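Local coordinates for protein glutaredoxin-2 (Vaccinia virus, PDB 2G2Q) that transfers disulfide bonds to viral membrane proteins as a thioredoxin-fold oxidoreductase needed for virion morphogenesis and virus replication, at residues D21-L26 / E105-E110; L5-K10 / S14-V19. All coordinates share one frame; numbering follows the deposited sequence.

Helix 14-24 is the element the two contacts share. Contact 2 comes first along the chain: it lays the start of this helix, residues 14-19, over strand 3-9 (5-10) after a turn of only a few residues. Contact 1 follows, joining the far end of the same helix (21-26) to helix 104-113 (105-110) across 78 intervening residues. Their centres are about 12 Å apart, and they meet at Val-23, whose CG1 lies 3.6 Å from CD1 of Leu-5. The helix thus ties the central sheet of the thioredoxin fold to a second helix, while its first turn carries Cys-16, one partner of the redox-active disulfide, unformed in this structure.

Contact 1: residues D21-L26 / E105-E110; sequences DAVEEL and EILKSE
Val-23 and Leu-107 make the closest contact between 21-26 and 105-110, with Val-23 CG2 3.7 Å from Leu-107 CD2. The two side chains cross at about a right angle. Leu-107 carries CG anti to its backbone N (chi1 -178°), which extends its branched end toward the other helix; the same CD2 methyl lies 4.4 Å from CB of Ala-22, a single methyl that fits beside the leucine. Three residues after Val-23, Leu-26 places CD2 against the aliphatic run of Lys-108, 4.0 Å from CD. Lysine suits this edge because its fully extended chain offers methylenes to the leucine and carries NZ past it, where Glu-29 makes a long, weak ion pair. No hydrogen bond joins the segments. Behind this apolar layer, Ser-109 OG donates to the carbonyl O of Glu-105 at 2.9 Å, and the same oxygen also accepts from Ser-109 N, so the serine hydroxyl is satisfied within its own helix. Leu-26 also packs on Leu-104 and Ile-111 of helix 104-113. Ala-22 touches Val-102 in the preceding loop, Leu-107 reaches Ile-88, and Val-23 also packs on Ile-7 of strand 3-9, so helix 14-24 touches both strand 3-9 and helix 104-113.

Contact 2: residues L5-K10 / S14-V19; sequences LIIFGK and SICENV
Cys-16 projects from the first turn of helix 14-24 onto the end of strand 3-9, where its sulfur lies 3.8 Å from CA of Gly-9. The thiol reaches the strand because SG stands anti to the backbone N (chi1 -176°). Glycine fits here since a CB on this residue would point at the helix and run into the sulfur; its absence lets the backbones close to 5.6 Å between CA of Gly-9 and CA of Cys-16. Beside it, CB of Cys-16 sits 3.6 Å from the carbonyl O of Lys-10, while CG2 of Ile-7 approaches SG from two residues earlier in the strand at 4.2 Å. The sulfur is therefore buried among backbone atoms and a branched aliphatic side chain, with no hydrogen bond linking the two segments.

Packing slackens away from this centre. Val-19 turns its side chain toward the strand but comes no nearer than 4.9 Å, and packs on Val-71 and Val-102 instead. On the outward side, Ser-14 and Glu-17 are exposed, as polar residues at the helix surface should be. Lys-10 sends its long chain away from the helix, and NZ is hydrogen-bonded to Asn-68 and Ser-67.

Cys-16 is the second cysteine of the CXXC redox motif, whose usual place in the thioredoxin fold is the start of the helix after the first strand. Strand 5-9 and helix 14-19 run nearly antiparallel, at 166°, as the opening half of a beta-alpha-beta unit completed by strand 30-36, which pairs with strand 3-9 in parallel; strand 71-77 lies antiparallel along the other edge of strand 3-9.

Contact 1: residues D21-L26 / E105-E110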
ATOM      1  N   ASP A  21      -1.084  -4.154  -9.781  1.00 32.61           N
ATOM      2  CA  ASP A  21      -1.442  -5.167 -10.765  1.00 32.94           C
ATOM      3  C   ASP A  21      -2.511  -6.112 -10.257  1.00 32.94           C
ATOM      4  O   ASP A  21      -3.507  -6.344 -10.941  1.00 32.79           O
ATOM      5  CB  ASP A  21      -0.220  -5.951 -11.207  1.00 32.90           C
ATOM      6  CG  ASP A  21       0.509  -5.279 -12.336  1.00 34.96           C
ATOM      7  OD1 ASP A  21       0.497  -4.027 -12.397  1.00 37.11           O
ATOM      8  OD2 ASP A  21       1.080  -6.003 -13.182  1.00 37.38           O
ATOM      9  N   ALA A  22      -2.296  -6.641  -9.051  1.00 33.05           N
ATOM     10  CA  ALA A  22      -3.236  -7.540  -8.401  1.00 33.00           C
ATOM     11  C   ALA A  22      -4.557  -6.820  -8.178  1.00 33.24           C
ATOM     12  O   ALA A  22      -5.632  -7.372  -8.431  1.00 33.22           O
ATOM     13  CB  ALA A  22      -2.673  -8.018  -7.077  1.00 32.88           C
ATOM     14  N   VAL A  23      -4.468  -5.579  -7.716  1.00 33.42           N
ATOM     15  CA  VAL A  23      -5.662  -4.795  -7.426  1.00 34.10           C
ATOM     16  C   VAL A  23      -6.458  -4.456  -8.703  1.00 34.37           C
ATOM     17  O   VAL A  23      -7.677  -4.269  -8.646  1.00 34.38           O
ATOM     18  CB  VAL A  23      -5.325  -3.552  -6.587  1.00 34.14           C
ATOM     19  CG1 VAL A  23      -6.568  -2.758  -6.284  1.00 34.84           C
ATOM     20  CG2 VAL A  23      -4.663  -3.974  -5.273  1.00 33.77           C
ATOM     21  N   GLU A  24      -5.777  -4.439  -9.851  1.00 34.74           N
ATOM     22  CA  GLU A  24      -6.439  -4.203 -11.140  1.00 35.21           C
ATOM     23  C   GLU A  24      -7.436  -5.296 -11.513  1.00 34.99           C
ATOM     24  O   GLU A  24      -8.406  -5.043 -12.231  1.00 34.97           O
ATOM     25  CB  GLU A  24      -5.422  -4.035 -12.271  1.00 35.61           C
ATOM     26  CG  GLU A  24      -4.780  -2.651 -12.345  1.00 38.20           C
ATOM     27  CD  GLU A  24      -5.749  -1.563 -12.797  1.00 40.83           C
ATOM     28  OE1 GLU A  24      -6.369  -1.727 -13.874  1.00 42.66           O
ATOM     29  OE2 GLU A  24      -5.876  -0.539 -12.079  1.00 41.74           O
ATOM     30  N   GLU A  25      -7.201  -6.509 -11.024  1.00 34.79           N
ATOM     31  CA  GLU A  25      -8.104  -7.620 -11.306  1.00 34.54           C
ATOM     32  C   GLU A  25      -9.460  -7.438 -10.613  1.00 33.99           C
ATOM     33  O   GLU A  25     -10.411  -8.156 -10.888  1.00 34.03           O
ATOM     34  CB  GLU A  25      -7.431  -8.941 -10.945  1.00 34.73           C
ATOM     35  CG  GLU A  25      -6.305  -9.281 -11.922  1.00 36.96           C
ATOM     36  CD  GLU A  25      -5.339 -10.341 -11.413  1.00 38.85           C
ATOM     37  OE1 GLU A  25      -4.935 -11.217 -12.213  1.00 39.99           O
ATOM     38  OE2 GLU A  25      -4.980 -10.293 -10.219  1.00 39.16           O
ATOM     39  N   LEU A  26      -9.542  -6.440  -9.742  1.00 33.83           N
ATOM     40  CA  LEU A  26     -10.783  -6.111  -9.038  1.00 33.22           C
ATOM     41  C   LEU A  26     -11.448  -4.839  -9.588  1.00 32.93           C
ATOM     42  O   LEU A  26     -12.306  -4.259  -8.919  1.00 33.05           O
ATOM     43  CB  LEU A  26     -10.514  -5.962  -7.527  1.00 33.12           C
ATOM     44  CG  LEU A  26      -9.800  -7.091  -6.760  1.00 32.68           C
ATOM     45  CD1 LEU A  26      -9.550  -6.677  -5.306  1.00 31.08           C
ATOM     46  CD2 LEU A  26     -10.573  -8.413  -6.816  1.00 30.87           C
ATOM     47  N   GLU A 105      -6.515 -13.680  -3.515  1.00 31.22           N
ATOM     48  CA  GLU A 105      -7.676 -14.152  -2.777  1.00 31.09           C
ATOM     49  C   GLU A 105      -7.693 -13.643  -1.328  1.00 30.36           C
ATOM     50  O   GLU A 105      -8.759 -13.344  -0.788  1.00 29.91           O
ATOM     51  CB  GLU A 105      -7.787 -15.683  -2.860  1.00 31.30           C
ATOM     52  CG  GLU A 105      -7.793 -16.241  -4.312  1.00 33.60           C
ATOM     53  CD  GLU A 105      -9.050 -15.874  -5.120  1.00 36.59           C
ATOM     54  OE1 GLU A 105      -9.450 -14.680  -5.149  1.00 37.83           O
ATOM     55  OE2 GLU A 105      -9.638 -16.790  -5.739  1.00 37.67           O
ATOM     56  N   ILE A 106      -6.517 -13.518  -0.714  1.00 29.65           N
ATOM     57  CA  ILE A 106      -6.431 -12.959   0.638  1.00 28.96           C
ATOM     58  C   ILE A 106      -6.599 -11.442   0.591  1.00 28.99           C
ATOM     59  O   ILE A 106      -7.256 -10.854   1.458  1.00 28.75           O
ATOM     60  CB  ILE A 106      -5.118 -13.358   1.366  1.00 28.90           C
ATOM     61  CG1 ILE A 106      -5.037 -14.885   1.526  1.00 28.32           C
ATOM     62  CG2 ILE A 106      -5.019 -12.679   2.735  1.00 27.56           C
ATOM     63  CD1 ILE A 106      -3.658 -15.392   1.979  1.00 28.39           C
ATOM     64  N   LEU A 107      -6.024 -10.820  -0.433  1.00 28.66           N
ATOM     65  CA  LEU A 107      -6.143  -9.385  -0.606  1.00 28.86           C
ATOM     66  C   LEU A 107      -7.609  -8.992  -0.843  1.00 29.29           C
ATOM     67  O   LEU A 107      -8.099  -8.041  -0.237  1.00 28.71           O
ATOM     68  CB  LEU A 107      -5.232  -8.881  -1.732  1.00 28.09           C
ATOM     69  CG  LEU A 107      -5.244  -7.371  -1.958  1.00 28.65           C
ATOM     70  CD1 LEU A 107      -4.806  -6.579  -0.709  1.00 28.19           C
ATOM     71  CD2 LEU A 107      -4.389  -6.997  -3.143  1.00 28.73           C
ATOM     72  N   LYS A 108      -8.304  -9.741  -1.701  1.00 29.72           N
ATOM     73  CA  LYS A 108      -9.719  -9.504  -1.931  1.00 30.55           C
ATOM     74  C   LYS A 108     -10.512  -9.542  -0.616  1.00 30.77           C
ATOM     75  O   LYS A 108     -11.259  -8.598  -0.315  1.00 31.05           O
ATOM     76  CB  LYS A 108     -10.306 -10.483  -2.953  1.00 30.47           C
ATOM     77  CG  LYS A 108     -11.714 -10.068  -3.399  1.00 31.13           C
ATOM     78  CD  LYS A 108     -12.364 -11.007  -4.432  1.00 31.16           C
ATOM     79  CE  LYS A 108     -13.663 -10.359  -4.968  1.00 31.17           C
ATOM     80  NZ  LYS A 108     -14.285 -11.059  -6.142  1.00 32.01           N
ATOM     81  N   SER A 109     -10.338 -10.620   0.155  1.00 30.62           N
ATOM     82  CA  SER A 109     -10.978 -10.765   1.468  1.00 30.71           C
ATOM     83  C   SER A 109     -10.713  -9.564   2.366  1.00 30.94           C
ATOM     84  O   SER A 109     -11.652  -9.010   2.941  1.00 30.99           O
ATOM     85  CB  SER A 109     -10.493 -12.017   2.207  1.00 30.62           C
ATOM     86  OG  SER A 109     -10.663 -13.191   1.444  1.00 31.48           O
ATOM     87  N   GLU A 110      -9.437  -9.186   2.499  1.00 30.63           N
ATOM     88  CA  GLU A 110      -9.040  -8.113   3.405  1.00 31.17           C
ATOM     89  C   GLU A 110      -9.665  -6.775   2.997  1.00 30.80           C
ATOM     90  O   GLU A 110     -10.070  -5.974   3.859  1.00 31.00           O
ATOM     91  CB  GLU A 110      -7.513  -8.002   3.483  1.00 31.09           C
ATOM     92  CG  GLU A 110      -6.834  -9.273   4.048  1.00 32.68           C
ATOM     93  CD  GLU A 110      -5.300  -9.229   3.977  1.00 32.55           C
ATOM     94  OE1 GLU A 110      -4.644  -9.630   4.964  1.00 35.54           O
ATOM     95  OE2 GLU A 110      -4.744  -8.792   2.940  1.00 33.52           O
TER

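Contact 2: residues L5-K10 / S14-V19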
ATOM      1  N   LEU A   5     -10.688   2.209  -4.164  1.00 28.99           N
ATOM      2  CA  LEU A   5      -9.444   1.835  -3.501  1.00 28.85           C
ATOM      3  C   LEU A   5      -8.381   2.892  -3.801  1.00 29.09           C
ATOM      4  O   LEU A   5      -8.200   3.282  -4.957  1.00 28.85           O
ATOM      5  CB  LEU A   5      -8.960   0.447  -3.940  1.00 28.45           C
ATOM      6  CG  LEU A   5      -9.953  -0.705  -3.676  1.00 28.90           C
ATOM      7  CD1 LEU A   5      -9.505  -2.074  -4.274  1.00 26.82           C
ATOM      8  CD2 LEU A   5     -10.310  -0.818  -2.188  1.00 25.61           C
ATOM      9  N   ILE A   6      -7.712   3.364  -2.747  1.00 28.79           N
ATOM     10  CA  ILE A   6      -6.631   4.328  -2.873  1.00 28.59           C
ATOM     11  C   ILE A   6      -5.352   3.653  -2.442  1.00 28.62           C
ATOM     12  O   ILE A   6      -5.198   3.255  -1.279  1.00 29.02           O
ATOM     13  CB  ILE A   6      -6.866   5.618  -2.030  1.00 28.78           C
ATOM     14  CG1 ILE A   6      -8.134   6.349  -2.485  1.00 28.62           C
ATOM     15  CG2 ILE A   6      -5.719   6.576  -2.164  1.00 28.11           C
ATOM     16  CD1 ILE A   6      -9.267   6.142  -1.562  1.00 28.43           C
ATOM     17  N   ILE A   7      -4.446   3.507  -3.399  1.00 28.13           N
ATOM     18  CA  ILE A   7      -3.159   2.868  -3.180  1.00 27.39           C
ATOM     19  C   ILE A   7      -1.999   3.881  -3.103  1.00 27.39           C
ATOM     20  O   ILE A   7      -1.754   4.622  -4.045  1.00 26.81           O
ATOM     21  CB  ILE A   7      -2.887   1.858  -4.299  1.00 27.32           C
ATOM     22  CG1 ILE A   7      -4.026   0.822  -4.329  1.00 26.85           C
ATOM     23  CG2 ILE A   7      -1.510   1.188  -4.108  1.00 26.94           C
ATOM     24  CD1 ILE A   7      -4.125   0.033  -5.627  1.00 26.49           C
ATOM     25  N   PHE A   8      -1.312   3.888  -1.963  1.00 27.59           N
ATOM     26  CA  PHE A   8      -0.112   4.679  -1.745  1.00 28.03           C
ATOM     27  C   PHE A   8       1.119   3.813  -1.888  1.00 28.31           C
ATOM     28  O   PHE A   8       1.167   2.706  -1.365  1.00 28.38           O
ATOM     29  CB  PHE A   8      -0.101   5.242  -0.314  1.00 28.42           C
ATOM     30  CG  PHE A   8      -1.059   6.393  -0.088  1.00 29.10           C
ATOM     31  CD1 PHE A   8      -0.584   7.701   0.003  1.00 28.79           C
ATOM     32  CD2 PHE A   8      -2.430   6.168   0.050  1.00 27.65           C
ATOM     33  CE1 PHE A   8      -1.472   8.766   0.219  1.00 28.70           C
ATOM     34  CE2 PHE A   8      -3.305   7.219   0.255  1.00 27.34           C
ATOM     35  CZ  PHE A   8      -2.838   8.517   0.337  1.00 27.51           C
ATOM     36  N   GLY A   9       2.131   4.337  -2.574  1.00 28.86           N
ATOM     37  CA  GLY A   9       3.459   3.719  -2.643  1.00 28.50           C
ATOM     38  C   GLY A   9       4.389   4.569  -3.498  1.00 28.60           C
ATOM     39  O   GLY A   9       3.951   5.534  -4.098  1.00 27.91           O
ATOM     40  N   LYS A  10       5.674   4.223  -3.541  1.00 29.53           N
ATOM     41  CA  LYS A  10       6.598   4.836  -4.501  1.00 30.70           C
ATOM     42  C   LYS A  10       6.249   4.443  -5.924  1.00 31.26           C
ATOM     43  O   LYS A  10       5.926   3.277  -6.190  1.00 31.56           O
ATOM     44  CB  LYS A  10       8.033   4.423  -4.229  1.00 30.84           C
ATOM     45  CG  LYS A  10       8.793   5.408  -3.370  1.00 32.21           C
ATOM     46  CD  LYS A  10      10.121   4.833  -2.907  1.00 32.83           C
ATOM     47  CE  LYS A  10      11.081   4.688  -4.044  1.00 33.74           C
ATOM     48  NZ  LYS A  10      12.400   4.308  -3.509  1.00 34.09           N
ATOM     49  N   SER A  14       8.901  -2.220  -8.109  1.00 36.15           N
ATOM     50  CA  SER A  14       8.291  -3.533  -8.283  1.00 36.44           C
ATOM     51  C   SER A  14       7.166  -3.854  -7.301  1.00 36.36           C
ATOM     52  O   SER A  14       6.137  -4.404  -7.697  1.00 36.37           O
ATOM     53  CB  SER A  14       9.375  -4.595  -8.207  1.00 36.16           C
ATOM     54  OG  SER A  14      10.305  -4.364  -9.245  1.00 38.04           O
ATOM     55  N   ILE A  15       7.361  -3.504  -6.033  1.00 36.28           N
ATOM     56  CA  ILE A  15       6.427  -3.889  -4.989  1.00 36.77           C
ATOM     57  C   ILE A  15       5.076  -3.204  -5.186  1.00 36.87           C
ATOM     58  O   ILE A  15       4.058  -3.868  -5.347  1.00 37.05           O
ATOM     59  CB  ILE A  15       7.034  -3.700  -3.560  1.00 37.01           C
ATOM     60  CG1 ILE A  15       7.989  -4.859  -3.238  1.00 37.65           C
ATOM     61  CG2 ILE A  15       5.954  -3.657  -2.480  1.00 35.98           C
ATOM     62  CD1 ILE A  15       9.292  -4.882  -4.065  1.00 39.17           C
ATOM     63  N   CYS A  16       5.073  -1.883  -5.227  1.00 37.46           N
ATOM     64  CA  CYS A  16       3.824  -1.168  -5.428  1.00 36.70           C
ATOM     65  C   CYS A  16       3.176  -1.514  -6.777  1.00 35.58           C
ATOM     66  O   CYS A  16       1.953  -1.664  -6.857  1.00 36.00           O
ATOM     67  CB  CYS A  16       4.026   0.328  -5.250  1.00 37.05           C
ATOM     68  SG  CYS A  16       2.507   1.258  -5.367  1.00 41.32           S
ATOM     69  N   GLU A  17       3.998  -1.681  -7.814  1.00 34.18           N
ATOM     70  CA  GLU A  17       3.545  -2.149  -9.123  1.00 33.00           C
ATOM     71  C   GLU A  17       2.864  -3.518  -9.110  1.00 33.07           C
ATOM     72  O   GLU A  17       1.797  -3.681  -9.711  1.00 32.78           O
ATOM     73  CB  GLU A  17       4.692  -2.153 -10.124  1.00 32.67           C
ATOM     74  CG  GLU A  17       4.970  -0.783 -10.723  1.00 31.90           C
ATOM     75  CD  GLU A  17       6.329  -0.685 -11.398  1.00 31.82           C
ATOM     76  OE1 GLU A  17       7.044  -1.708 -11.501  1.00 30.01           O
ATOM     77  OE2 GLU A  17       6.675   0.430 -11.841  1.00 31.57           O
ATOM     78  N   ASN A  18       3.460  -4.499  -8.430  1.00 32.67           N
ATOM     79  CA  ASN A  18       2.812  -5.817  -8.310  1.00 32.47           C
ATOM     80  C   ASN A  18       1.514  -5.784  -7.512  1.00 31.41           C
ATOM     81  O   ASN A  18       0.557  -6.474  -7.836  1.00 30.79           O
ATOM     82  CB  ASN A  18       3.776  -6.882  -7.775  1.00 32.84           C
ATOM     83  CG  ASN A  18       4.839  -7.242  -8.786  1.00 35.15           C
ATOM     84  OD1 ASN A  18       6.032  -7.242  -8.480  1.00 38.29           O
ATOM     85  ND2 ASN A  18       4.417  -7.512 -10.019  1.00 36.90           N
ATOM     86  N   VAL A  19       1.480  -4.957  -6.484  1.00 31.20           N
ATOM     87  CA  VAL A  19       0.254  -4.773  -5.730  1.00 31.53           C
ATOM     88  C   VAL A  19      -0.839  -4.114  -6.585  1.00 31.77           C
ATOM     89  O   VAL A  19      -1.938  -4.647  -6.670  1.00 32.01           O
ATOM     90  CB  VAL A  19       0.510  -4.029  -4.423  1.00 31.56           C
ATOM     91  CG1 VAL A  19      -0.810  -3.682  -3.737  1.00 31.40           C
ATOM     92  CG2 VAL A  19       1.378  -4.897  -3.510  1.00 31.42           C
TER